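Local coordinates for protein HpcE (PDB 1WZO) that probably isomerises 2-hydroxyhepta-2,4-diene-1,7-dioate in the breakdown of aromatic compounds, as a member of the fumarylacetoacetate hydrolase family, at residues L189-V192 with A193-L196. Residues are numbered along the deposited sequence; the frame is centred on the assembly and turned at random.
Sequences LYSV and AELL
Ala193 sets its CB 3.8 Å from Ser191 OG at the start of helix 192-200, where Ser191 is the N-cap and pairs with Glu194 in a capping box. Glu194 gives one bond of the box and takes the other. Glu194 N donates to Ser191 OG at 3.0 Å; a chi1 of 66° puts OG between the backbone N and the carbonyl carbon of Ser191, where it can accept this N-H. In return the glutamate side chain, extended beyond CG, reaches back so that the anti lone pair of Glu194 OE1 takes the N-H of Ser191, 2.9 Å from Ser191 N and nearly straight at 172°. OE1 also forms a salt bridge with Arg64, which lies against the Tyr190 ring in a cation-pi contact, while CB of Glu194 meets the edge of that ring. Were Glu194 an alanine, the Ser191 N-H would probably lose its acceptor and Arg64 its salt-bridge carboxylate. Leu195 carries the helix on: its N bonds to Ser191 O at 2.8 Å, and its CD2 packs on Tyr190 CB at 3.7 Å, joining the capping loop to the buried side of the helix, where Leu195 and Leu196 touch Leu211 of strand 210-212. Leu196 repeats the helical bond, N to Val192 O, and lies alongside Val192 pointing the same way, its CD1 3.9 Å from Val192 CG1.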
# COMPACT_ATOMS: atom_id res chain seq x y z
N LEU B 189 17.32 7.45 29.35
CA LEU B 189 16.64 8.24 30.37
C LEU B 189 15.20 7.77 30.46
O LEU B 189 14.66 7.56 31.55
CB LEU B 189 16.72 9.73 30.04
CG LEU B 189 18.15 10.27 30.05
CD1 LEU B 189 18.13 11.76 29.72
CD2 LEU B 189 18.79 10.04 31.43
N TYR B 190 14.57 7.61 29.30
CA TYR B 190 13.21 7.11 29.20
C TYR B 190 13.35 5.75 28.52
O TYR B 190 13.94 5.65 27.45
CB TYR B 190 12.32 8.00 28.33
CG TYR B 190 11.77 9.23 29.01
CD1 TYR B 190 12.43 10.45 28.94
CD2 TYR B 190 10.57 9.17 29.72
CE1 TYR B 190 11.91 11.60 29.55
CE2 TYR B 190 10.03 10.31 30.33
CZ TYR B 190 10.71 11.51 30.24
OH TYR B 190 10.18 12.63 30.84
N SER B 191 12.80 4.71 29.14
CA SER B 191 12.89 3.37 28.58
C SER B 191 11.98 3.22 27.37
O SER B 191 11.12 4.07 27.10
CB SER B 191 12.49 2.33 29.62
OG SER B 191 11.11 2.46 29.95
N VAL B 192 12.17 2.13 26.63
CA VAL B 192 11.34 1.84 25.47
C VAL B 192 9.88 1.81 25.94
O VAL B 192 9.00 2.41 25.32
CB VAL B 192 11.70 0.48 24.86
CG1 VAL B 192 10.71 0.11 23.78
CG2 VAL B 192 13.13 0.51 24.32
N ALA B 193 9.64 1.11 27.05
CA ALA B 193 8.28 1.02 27.59
C ALA B 193 7.71 2.39 27.93
O ALA B 193 6.56 2.67 27.62
CB ALA B 193 8.28 0.13 28.84
N GLU B 194 8.50 3.24 28.58
CA GLU B 194 8.01 4.57 28.93
C GLU B 194 7.74 5.43 27.69
O GLU B 194 6.78 6.21 27.66
CB GLU B 194 9.01 5.28 29.84
CG GLU B 194 9.13 4.64 31.22
CD GLU B 194 10.20 5.29 32.06
OE1 GLU B 194 11.35 5.35 31.59
OE2 GLU B 194 9.89 5.74 33.19
N LEU B 195 8.59 5.29 26.68
CA LEU B 195 8.44 6.05 25.44
C LEU B 195 7.17 5.64 24.68
O LEU B 195 6.42 6.49 24.20
CB LEU B 195 9.68 5.85 24.55
CG LEU B 195 10.97 6.50 25.05
CD1 LEU B 195 12.15 6.05 24.20
CD2 LEU B 195 10.83 8.02 24.99
N LEU B 196 6.92 4.34 24.58
CA LEU B 196 5.73 3.85 23.89
C LEU B 196 4.46 4.24 24.64
O LEU B 196 3.40 4.42 24.04
CB LEU B 196 5.79 2.33 23.70
CG LEU B 196 6.90 1.81 22.77
CD1 LEU B 196 6.94 0.29 22.85
CD2 LEU B 196 6.66 2.27 21.34